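Local coordinates for axin interactor, dorsalization-associated protein (Danio rerio, PDB 2QZQ) that acts as a ventralizing factor in the embryo, binding axin, disrupting its homodimerization and so inhibiting axin-mediated JNK activation, at residues I23-A28 with I120-K125; Q30-Y35 with T58-T63; E89-K94 with R98-K103. All coordinates share one frame; numbering follows the deposited sequence.

In the fold
All three contacts gather in the C2-type C-terminal domain, a beta sandwich, with their centres 12 to 13 Å apart. Interaction 2 adjoins interaction 1 where Leu25 N lies 2.9 Å from Thr63 O, a probable hydrogen bond, and adjoins interaction 3 where Ile32 O probably accepts a hydrogen bond from Tyr93 N (2.8 Å) of strand 85-94. Interactions 1 and 3 are tied by a salt bridge, Asp27 OD2 to Lys103 NZ at 2.8 Å, and a probable hydrogen bond from Lys125 NZ to Thr102 O. Phe90 packs on Leu25 and on Pro34, which brings apolar groups of all three together. Residues 23-28, 30-35 and 58-63 fall in the region assigned to axin binding by similarity.

Interaction 1 of 3, residues I23-A28 with I120-K125; sequences IGLKDA and IELYKK
Leu122 pushes its two methyl groups against Ile23, and every contact between 23-28 and 120-125 runs through this one leucine. The Ile23 side chain is stretched out, with CG1 opposite the backbone N (chi1 -174°) and CD1 continuing the line, which carries its tip up to Leu122 at an oblique angle. There CD1 of Ile23 faces both branches, 3.8 Å from Leu122 CD2 and 3.9 Å from Leu122 CD1. Leu122 itself holds CG anti to its carbonyl carbon (chi1 -64°), which turns both methyls to the isoleucine. Its CD1 methyl does more than its twin: it also lies 3.8 Å from Ile23 CG1 and comes to 3.6 Å from the carbonyl oxygen of Gly24, a van der Waals touch on the backbone. Leu25 meets the same methyl differently, its side chain crossing that of Leu122 at about a right angle, with CD2 of Leu25 at 4.1 Å from CD1 of Leu122. All four touching residues are buried, and the contact is van der Waals packing, apolar apart from the Gly24 carbonyl oxygen. Around it, Cys104 touches both leucines, while Phe90 covers Ile23 and Leu25. Strands 15-24 and 116-124 are not neighbours, since strand 144-151 runs between them in the sheet order; they meet by side chains, as expected in the interior of a C2-type beta sandwich.

Interaction 2 of 3, residues Q30-Y35 with T58-T63; sequences QCIDPY and TRKEDT
Lys60 leaves its backbone with CG opposite the carbonyl carbon and then kinks once, at chi3 (-54°), and that kink leads its amino group to the carbonyl oxygen of Cys31. The contact bridges two parts of the C2-type beta sandwich: the weakly bonded edge strand 59-60, and the loop leading into strand 34-41. Lys60 NZ donates to Cys31 O at 2.8 Å. The approach is off the carbonyl plane, with a C=O...N angle of 134° and the nitrogen 45° above that plane, not on a lone pair. Further along the loop a water takes a second proton from Lys60 NZ at 2.9 Å. The same water accepts from the backbone N of Asp33 at 3.0 Å, just where the chain turns a corner in a left-handed backbone conformation. A weak bond to Gly29 O adds a third acceptor, so three oxygen atoms, one of them weakly, receive the ammonium. The carboxylate of Asp33 is not one of them: its OD1 stays 6.8 Å from Lys60 NZ. With an alanine at Lys60, Cys31 O is likely to lose this donor and the water its lysine partner, loosening the tie between the loop and the edge strand. The aliphatic part of the lysine runs past Pro34, whose ring also packs on Phe90 and Ile65. Ile32, lying at a slant to the lysine, brings its CD1 methyl to 4.0 Å from Lys60 NZ, and Pro34 CG lies 4.3 Å from Lys60 CD.

Interaction 3 of 3, residues E89-K94 with R98-K103; sequences EFKHYK and RFTSTK
Strands 89-94 and 99-103 form an antiparallel hairpin, their directions 142° apart, in which His92 and Ser101 make a hydrogen-bonded pair: Ser101 N gives to His92 O at 2.9 Å, and His92 N to Ser101 O. Lys103 N donates to Phe90 O almost straight (163°), whereas Arg98 N reaches Lys94 O with a more bent bond. Beside its bond to Phe90 O, Lys103, its CG anti to the backbone N (chi1 -177°), runs alongside Phe90 in the same direction, its CB 3.9 Å from Phe90 CD2 and close to the plane of the ring at its edge; its NZ is taken by Asp27. On the face of Lys91 and Thr102, a water joins Glu89 OE2 and Thr102 OG1, 2.7 Å from each, and Glu89 OE2 has Thr127 as well. Near the turn, Tyr93 OH lies over one face of the Arg98 guanidinium, 3.6 Å from Arg98 NH1, the tyrosine ring and guanidinium planes almost perpendicular. Lys94 CD is pressed to 3.4 Å from Ser101 CB, a tight fit. The chemistry implies that backbone bonds set the hairpin's register, while Glu89, Lys91 (through NZ to Thr37 OG1) and Lys103 tie it to its surroundings.

Interaction 1 of 3, residues I23-A28 with I120-K125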
loop_
_atom_site.group_PDB
_atom_site.type_symbol
_atom_site.label_atom_id
_atom_site.label_comp_id
_atom_site.label_asym_id
_atom_site.label_seq_id
_atom_site.Cartn_x
_atom_site.Cartn_y
_atom_site.Cartn_z
ATOM N N ILE A 23 -0.799 -6.194 -7.950
ATOM C CA ILE A 23 -0.909 -4.864 -8.508
ATOM C C ILE A 23 -0.856 -4.955 -10.031
ATOM O O ILE A 23 0.031 -5.618 -10.603
ATOM C CB ILE A 23 0.146 -3.871 -7.916
ATOM C CG1 ILE A 23 -0.105 -2.433 -8.433
ATOM C CG2 ILE A 23 1.575 -4.304 -8.204
ATOM C CD1 ILE A 23 0.863 -1.394 -7.798
ATOM N N GLY A 24 -1.832 -4.317 -10.670
ATOM C CA GLY A 24 -1.880 -4.176 -12.118
ATOM C C GLY A 24 -1.093 -2.961 -12.562
ATOM O O GLY A 24 -1.268 -1.846 -12.020
ATOM N N LEU A 25 -0.220 -3.173 -13.540
ATOM C CA LEU A 25 0.572 -2.098 -14.132
ATOM C C LEU A 25 0.779 -2.428 -15.613
ATOM O O LEU A 25 0.981 -3.588 -15.979
ATOM C CB LEU A 25 1.926 -1.960 -13.404
ATOM C CG LEU A 25 1.958 -1.596 -11.908
ATOM C CD1 LEU A 25 3.346 -1.877 -11.268
ATOM C CD2 LEU A 25 1.587 -0.155 -11.664
ATOM N N LYS A 26 0.693 -1.428 -16.482
ATOM C CA LYS A 26 0.813 -1.693 -17.917
ATOM C C LYS A 26 2.160 -2.373 -18.212
ATOM O O LYS A 26 2.271 -3.192 -19.101
ATOM C CB LYS A 26 0.710 -0.387 -18.720
ATOM C CG LYS A 26 -0.708 0.153 -18.885
ATOM C CD LYS A 26 -0.776 1.690 -18.737
ATOM C CE LYS A 26 -0.688 2.442 -20.059
ATOM N NZ LYS A 26 -1.558 3.685 -19.999
ATOM N N ASP A 27 3.158 -2.032 -17.421
ATOM C CA ASP A 27 4.531 -2.501 -17.633
ATOM C C ASP A 27 4.975 -3.333 -16.426
ATOM O O ASP A 27 6.159 -3.372 -16.117
ATOM C CB ASP A 27 5.469 -1.303 -17.865
ATOM C CG ASP A 27 5.345 -0.231 -16.785
ATOM O OD1 ASP A 27 4.503 -0.382 -15.860
ATOM O OD2 ASP A 27 6.092 0.770 -16.860
ATOM N N ALA A 28 4.026 -4.029 -15.765
ATOM C CA ALA A 28 4.332 -4.794 -14.534
ATOM C C ALA A 28 5.553 -5.708 -14.690
ATOM O O ALA A 28 6.475 -5.662 -13.888
ATOM C CB ALA A 28 3.117 -5.635 -14.083
ATOM N N ILE A 120 -7.952 -0.330 -5.749
ATOM C CA ILE A 120 -7.625 1.064 -5.586
ATOM C C ILE A 120 -6.742 1.463 -6.776
ATOM O O ILE A 120 -5.805 0.737 -7.149
ATOM C CB ILE A 120 -6.819 1.346 -4.299
ATOM C CG1 ILE A 120 -7.532 0.829 -3.039
ATOM C CG2 ILE A 120 -6.538 2.855 -4.180
ATOM C CD1 ILE A 120 -6.652 0.875 -1.784
ATOM N N GLU A 121 -7.065 2.625 -7.348
ATOM C CA GLU A 121 -6.329 3.186 -8.491
ATOM C C GLU A 121 -4.941 3.722 -8.111
ATOM O O GLU A 121 -4.682 4.105 -6.945
ATOM C CB GLU A 121 -7.167 4.298 -9.166
ATOM C CG GLU A 121 -7.197 5.645 -8.398
ATOM C CD GLU A 121 -8.259 5.713 -7.292
ATOM O OE1 GLU A 121 -8.766 4.662 -6.851
ATOM O OE2 GLU A 121 -8.555 6.836 -6.833
ATOM N N LEU A 122 -4.060 3.778 -9.108
ATOM C CA LEU A 122 -2.691 4.243 -8.891
ATOM C C LEU A 122 -2.491 5.658 -9.428
ATOM O O LEU A 122 -2.975 5.992 -10.515
ATOM C CB LEU A 122 -1.667 3.304 -9.549
ATOM C CG LEU A 122 -1.873 1.987 -8.753
ATOM C CD1 LEU A 122 -1.874 0.749 -9.570
ATOM C CD2 LEU A 122 -1.051 1.922 -7.493
ATOM N N TYR A 123 -1.718 6.427 -8.678
ATOM C CA TYR A 123 -1.354 7.778 -9.050
ATOM C C TYR A 123 0.137 7.847 -9.279
ATOM O O TYR A 123 0.884 7.135 -8.633
ATOM C CB TYR A 123 -1.785 8.745 -7.943
ATOM C CG TYR A 123 -3.297 8.814 -7.871
ATOM C CD1 TYR A 123 -4.021 9.452 -8.880
ATOM C CD2 TYR A 123 -4.002 8.180 -6.849
ATOM C CE1 TYR A 123 -5.403 9.493 -8.875
ATOM C CE2 TYR A 123 -5.398 8.205 -6.829
ATOM C CZ TYR A 123 -6.087 8.858 -7.856
ATOM O OH TYR A 123 -7.463 8.919 -7.826
ATOM N N LYS A 124 0.555 8.702 -10.207
ATOM C CA LYS A 124 1.961 8.821 -10.598
ATOM C C LYS A 124 2.796 9.411 -9.460
ATOM O O LYS A 124 2.312 10.276 -8.693
ATOM C CB LYS A 124 2.087 9.731 -11.819
ATOM C CG LYS A 124 1.393 9.275 -13.062
ATOM C CD LYS A 124 1.579 10.279 -14.179
ATOM C CE LYS A 124 1.134 9.697 -15.543
ATOM N NZ LYS A 124 0.966 10.768 -16.600
ATOM N N LYS A 125 4.034 8.936 -9.337
ATOM C CA LYS A 125 5.054 9.578 -8.518
ATOM C C LYS A 125 5.188 11.055 -8.939
ATOM O O LYS A 125 4.828 11.395 -10.077
ATOM C CB LYS A 125 6.418 8.869 -8.691
ATOM C CG LYS A 125 6.908 8.741 -10.132
ATOM C CD LYS A 125 8.006 9.751 -10.500
ATOM C CE LYS A 125 9.246 9.586 -9.636
ATOM N NZ LYS A 125 9.808 8.208 -9.759
#

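Interaction 2 of 3, residues Q30-Y35 with T58-T63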
loop_
_atom_site.group_PDB
_atom_site.type_symbol
_atom_site.label_atom_id
_atom_site.label_comp_id
_atom_site.label_asym_id
_atom_site.label_seq_id
_atom_site.Cartn_x
_atom_site.Cartn_y
_atom_site.Cartn_z
ATOM N N GLN A 30 8.077 -5.696 -16.592
ATOM C CA GLN A 30 9.355 -4.993 -16.788
ATOM C C GLN A 30 9.997 -4.518 -15.496
ATOM O O GLN A 30 11.213 -4.180 -15.480
ATOM C CB GLN A 30 9.157 -3.765 -17.682
ATOM C CG GLN A 30 8.513 -4.061 -19.032
ATOM C CD GLN A 30 8.735 -2.957 -20.037
ATOM O OE1 GLN A 30 8.790 -1.765 -19.685
ATOM N NE2 GLN A 30 8.873 -3.343 -21.311
ATOM N N CYS A 31 9.185 -4.407 -14.438
ATOM C CA CYS A 31 9.624 -3.817 -13.193
ATOM C C CYS A 31 10.512 -4.798 -12.456
ATOM O O CYS A 31 10.134 -5.947 -12.217
ATOM C CB CYS A 31 8.430 -3.356 -12.303
ATOM S SG CYS A 31 7.403 -2.112 -13.099
ATOM N N ILE A 32 11.715 -4.329 -12.143
ATOM C CA ILE A 32 12.755 -5.144 -11.520
ATOM C C ILE A 32 12.739 -5.018 -9.995
ATOM O O ILE A 32 12.716 -3.905 -9.451
ATOM C CB ILE A 32 14.185 -4.742 -12.067
ATOM C CG1 ILE A 32 14.224 -4.789 -13.612
ATOM C CG2 ILE A 32 15.253 -5.617 -11.427
ATOM C CD1 ILE A 32 13.823 -6.144 -14.230
ATOM N N ASP A 33 12.726 -6.164 -9.319
ATOM C CA ASP A 33 12.758 -6.242 -7.847
ATOM C C ASP A 33 11.659 -5.369 -7.233
ATOM O O ASP A 33 11.926 -4.501 -6.394
ATOM C CB ASP A 33 14.131 -5.851 -7.300
ATOM C CG ASP A 33 15.224 -6.836 -7.715
ATOM O OD1 ASP A 33 14.895 -7.958 -8.122
ATOM O OD2 ASP A 33 16.403 -6.463 -7.621
ATOM N N PRO A 34 10.419 -5.607 -7.662
ATOM C CA PRO A 34 9.322 -4.741 -7.192
ATOM C C PRO A 34 8.942 -4.998 -5.736
ATOM O O PRO A 34 8.947 -6.149 -5.264
ATOM C CB PRO A 34 8.166 -5.106 -8.124
ATOM C CG PRO A 34 8.428 -6.539 -8.497
ATOM C CD PRO A 34 9.956 -6.656 -8.596
ATOM N N TYR A 35 8.599 -3.936 -5.025
ATOM C CA TYR A 35 8.040 -4.094 -3.681
ATOM C C TYR A 35 7.140 -2.921 -3.330
ATOM O O TYR A 35 7.027 -1.963 -4.087
ATOM C CB TYR A 35 9.121 -4.294 -2.614
ATOM C CG TYR A 35 9.995 -3.088 -2.350
ATOM C CD1 TYR A 35 11.115 -2.815 -3.158
ATOM C CD2 TYR A 35 9.714 -2.222 -1.294
ATOM C CE1 TYR A 35 11.930 -1.701 -2.906
ATOM C CE2 TYR A 35 10.511 -1.104 -1.036
ATOM C CZ TYR A 35 11.637 -0.866 -1.841
ATOM O OH TYR A 35 12.424 0.237 -1.584
ATOM N N THR A 58 8.282 -11.793 -6.631
ATOM C CA THR A 58 8.959 -12.518 -7.715
ATOM C C THR A 58 7.971 -13.049 -8.734
ATOM O O THR A 58 8.345 -13.390 -9.860
ATOM C CB THR A 58 9.832 -13.682 -7.136
ATOM O OG1 THR A 58 9.019 -14.519 -6.299
ATOM C CG2 THR A 58 10.964 -13.107 -6.286
ATOM N N ARG A 59 6.696 -13.109 -8.358
ATOM C CA ARG A 59 5.687 -13.651 -9.245
ATOM C C ARG A 59 5.175 -12.556 -10.184
ATOM O O ARG A 59 4.240 -11.825 -9.845
ATOM C CB ARG A 59 4.544 -14.311 -8.448
ATOM C CG ARG A 59 4.994 -15.471 -7.511
ATOM C CD ARG A 59 3.959 -15.714 -6.386
ATOM N NE ARG A 59 2.627 -15.914 -6.949
ATOM C CZ ARG A 59 1.492 -15.581 -6.342
ATOM N NH1 ARG A 59 1.506 -15.005 -5.135
ATOM N NH2 ARG A 59 0.341 -15.821 -6.953
ATOM N N LYS A 60 5.804 -12.452 -11.358
ATOM C CA LYS A 60 5.536 -11.367 -12.316
ATOM C C LYS A 60 4.855 -11.924 -13.556
ATOM O O LYS A 60 5.161 -13.036 -14.004
ATOM C CB LYS A 60 6.836 -10.632 -12.716
ATOM C CG LYS A 60 7.674 -10.058 -11.545
ATOM C CD LYS A 60 8.599 -8.938 -12.031
ATOM C CE LYS A 60 9.495 -9.371 -13.214
ATOM N NZ LYS A 60 10.627 -8.418 -13.385
ATOM N N GLU A 61 3.903 -11.165 -14.078
ATOM C CA GLU A 61 3.216 -11.458 -15.324
ATOM C C GLU A 61 3.383 -10.172 -16.128
ATOM O O GLU A 61 3.967 -9.203 -15.623
ATOM C CB GLU A 61 1.712 -11.748 -15.106
ATOM C CG GLU A 61 1.379 -12.889 -14.136
ATOM C CD GLU A 61 -0.137 -13.214 -14.013
ATOM O OE1 GLU A 61 -1.031 -12.359 -14.280
ATOM O OE2 GLU A 61 -0.432 -14.366 -13.615
ATOM N N ASP A 62 2.879 -10.157 -17.352
ATOM C CA ASP A 62 2.962 -8.989 -18.211
ATOM C C ASP A 62 2.369 -7.737 -17.536
ATOM O O ASP A 62 2.998 -6.669 -17.515
ATOM C CB ASP A 62 2.203 -9.239 -19.516
ATOM C CG ASP A 62 2.867 -10.289 -20.421
ATOM O OD1 ASP A 62 3.889 -10.917 -20.041
ATOM O OD2 ASP A 62 2.341 -10.460 -21.539
ATOM N N THR A 63 1.160 -7.868 -16.986
ATOM C CA THR A 63 0.463 -6.692 -16.444
ATOM C C THR A 63 0.114 -6.793 -14.947
ATOM O O THR A 63 -0.518 -5.891 -14.399
ATOM C CB THR A 63 -0.794 -6.332 -17.263
ATOM O OG1 THR A 63 -1.726 -7.410 -17.174
ATOM C CG2 THR A 63 -0.457 -6.120 -18.716
HETATM O O HOH W 1 12.414 -8.516 -11.129
#

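Interaction 3 of 3, residues E89-K94 with R98-K103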
loop_
_atom_site.group_PDB
_atom_site.type_symbol
_atom_site.label_atom_id
_atom_site.label_comp_id
_atom_site.label_asym_id
_atom_site.label_seq_id
_atom_site.Cartn_x
_atom_site.Cartn_y
_atom_site.Cartn_z
ATOM N N GLU A 89 3.026 2.485 -1.718
ATOM C CA GLU A 89 3.942 3.023 -2.744
ATOM C C GLU A 89 4.640 1.853 -3.397
ATOM O O GLU A 89 5.288 1.087 -2.710
ATOM C CB GLU A 89 4.993 3.918 -2.115
ATOM C CG GLU A 89 4.443 5.210 -1.521
ATOM C CD GLU A 89 5.535 6.017 -0.867
ATOM O OE1 GLU A 89 5.932 5.659 0.265
ATOM O OE2 GLU A 89 5.998 6.980 -1.498
ATOM N N PHE A 90 4.496 1.741 -4.714
ATOM C CA PHE A 90 5.113 0.681 -5.476
ATOM C C PHE A 90 6.496 1.155 -5.906
ATOM O O PHE A 90 6.638 2.197 -6.548
ATOM C CB PHE A 90 4.268 0.332 -6.682
ATOM C CG PHE A 90 4.885 -0.717 -7.574
ATOM C CD1 PHE A 90 4.607 -2.051 -7.381
ATOM C CD2 PHE A 90 5.763 -0.341 -8.604
ATOM C CE1 PHE A 90 5.191 -3.018 -8.221
ATOM C CE2 PHE A 90 6.337 -1.270 -9.424
ATOM C CZ PHE A 90 6.048 -2.624 -9.241
ATOM N N LYS A 91 7.507 0.386 -5.493
ATOM C CA LYS A 91 8.904 0.733 -5.741
ATOM C C LYS A 91 9.595 -0.370 -6.521
ATOM O O LYS A 91 9.231 -1.543 -6.420
ATOM C CB LYS A 91 9.597 0.968 -4.413
ATOM C CG LYS A 91 9.078 2.250 -3.684
ATOM C CD LYS A 91 9.763 2.444 -2.369
ATOM C CE LYS A 91 9.144 3.563 -1.570
ATOM N NZ LYS A 91 9.748 3.591 -0.199
ATOM N N HIS A 92 10.615 0.012 -7.293
ATOM C CA HIS A 92 11.299 -0.924 -8.165
ATOM C C HIS A 92 12.689 -0.365 -8.497
ATOM O O HIS A 92 12.956 0.852 -8.345
ATOM C CB HIS A 92 10.463 -1.264 -9.425
ATOM C CG HIS A 92 10.292 -0.114 -10.379
ATOM N ND1 HIS A 92 9.660 1.065 -10.032
ATOM C CD2 HIS A 92 10.695 0.047 -11.660
ATOM C CE1 HIS A 92 9.686 1.897 -11.057
ATOM N NE2 HIS A 92 10.300 1.300 -12.059
ATOM N N TYR A 93 13.554 -1.272 -8.935
ATOM C CA TYR A 93 14.948 -0.930 -9.242
ATOM C C TYR A 93 15.047 -0.491 -10.690
ATOM O O TYR A 93 14.664 -1.245 -11.576
ATOM C CB TYR A 93 15.834 -2.176 -9.043
ATOM C CG TYR A 93 17.287 -1.939 -9.436
ATOM C CD1 TYR A 93 18.111 -1.170 -8.625
ATOM C CD2 TYR A 93 17.809 -2.468 -10.619
ATOM C CE1 TYR A 93 19.464 -0.938 -8.961
ATOM C CE2 TYR A 93 19.153 -2.254 -10.964
ATOM C CZ TYR A 93 19.966 -1.481 -10.138
ATOM O OH TYR A 93 21.297 -1.244 -10.468
ATOM N N LYS A 94 15.596 0.702 -10.931
ATOM C CA LYS A 94 15.757 1.213 -12.309
ATOM C C LYS A 94 17.190 0.941 -12.779
ATOM O O LYS A 94 18.144 1.574 -12.286
ATOM C CB LYS A 94 15.451 2.709 -12.386
ATOM C CG LYS A 94 13.979 3.052 -12.151
ATOM C CD LYS A 94 13.780 4.547 -12.317
ATOM C CE LYS A 94 13.052 4.905 -13.620
ATOM N NZ LYS A 94 12.412 6.269 -13.465
ATOM N N ARG A 98 20.509 2.813 -11.487
ATOM C CA ARG A 98 21.120 2.098 -10.381
ATOM C C ARG A 98 20.591 2.533 -9.004
ATOM O O ARG A 98 21.320 2.526 -8.001
ATOM C CB ARG A 98 22.654 2.215 -10.462
ATOM C CG ARG A 98 23.191 1.815 -11.828
ATOM C CD ARG A 98 24.744 1.825 -11.844
ATOM N NE ARG A 98 25.273 1.037 -10.732
ATOM C CZ ARG A 98 25.211 -0.282 -10.683
ATOM N NH1 ARG A 98 24.657 -0.908 -11.703
ATOM N NH2 ARG A 98 25.699 -0.964 -9.642
ATOM N N PHE A 99 19.312 2.920 -8.951
ATOM C CA PHE A 99 18.668 3.111 -7.659
ATOM C C PHE A 99 17.202 2.697 -7.712
ATOM O O PHE A 99 16.658 2.462 -8.776
ATOM C CB PHE A 99 18.808 4.564 -7.157
ATOM C CG PHE A 99 18.252 5.612 -8.089
ATOM C CD1 PHE A 99 19.083 6.613 -8.591
ATOM C CD2 PHE A 99 16.895 5.647 -8.419
ATOM C CE1 PHE A 99 18.577 7.618 -9.446
ATOM C CE2 PHE A 99 16.378 6.632 -9.266
ATOM C CZ PHE A 99 17.222 7.619 -9.779
ATOM N N THR A 100 16.589 2.661 -6.533
ATOM C CA THR A 100 15.162 2.370 -6.366
ATOM C C THR A 100 14.312 3.623 -6.534
ATOM O O THR A 100 14.625 4.679 -5.981
ATOM C CB THR A 100 14.917 1.793 -4.981
ATOM O OG1 THR A 100 15.610 0.550 -4.890
ATOM C CG2 THR A 100 13.375 1.550 -4.720
ATOM N N SER A 101 13.237 3.492 -7.308
ATOM C CA SER A 101 12.380 4.611 -7.662
ATOM C C SER A 101 10.972 4.226 -7.190
ATOM O O SER A 101 10.608 3.058 -7.207
ATOM C CB SER A 101 12.398 4.809 -9.178
ATOM O OG SER A 101 11.437 5.771 -9.649
ATOM N N THR A 102 10.227 5.216 -6.720
ATOM C CA THR A 102 8.796 5.070 -6.495
ATOM C C THR A 102 8.133 5.348 -7.838
ATOM O O THR A 102 8.338 6.398 -8.422
ATOM C CB THR A 102 8.287 6.089 -5.484
ATOM O OG1 THR A 102 9.008 5.938 -4.263
ATOM C CG2 THR A 102 6.809 5.862 -5.221
ATOM N N LYS A 103 7.379 4.385 -8.348
ATOM C CA LYS A 103 6.716 4.520 -9.634
ATOM C C LYS A 103 5.365 5.184 -9.457
ATOM O O LYS A 103 4.952 6.049 -10.235
ATOM C CB LYS A 103 6.483 3.119 -10.190
ATOM C CG LYS A 103 5.849 3.063 -11.585
ATOM C CD LYS A 103 5.885 1.592 -12.037
ATOM C CE LYS A 103 5.377 1.428 -13.427
ATOM N NZ LYS A 103 6.421 1.946 -14.365
HETATM O O HOH W 2 8.401 7.773 -2.375
#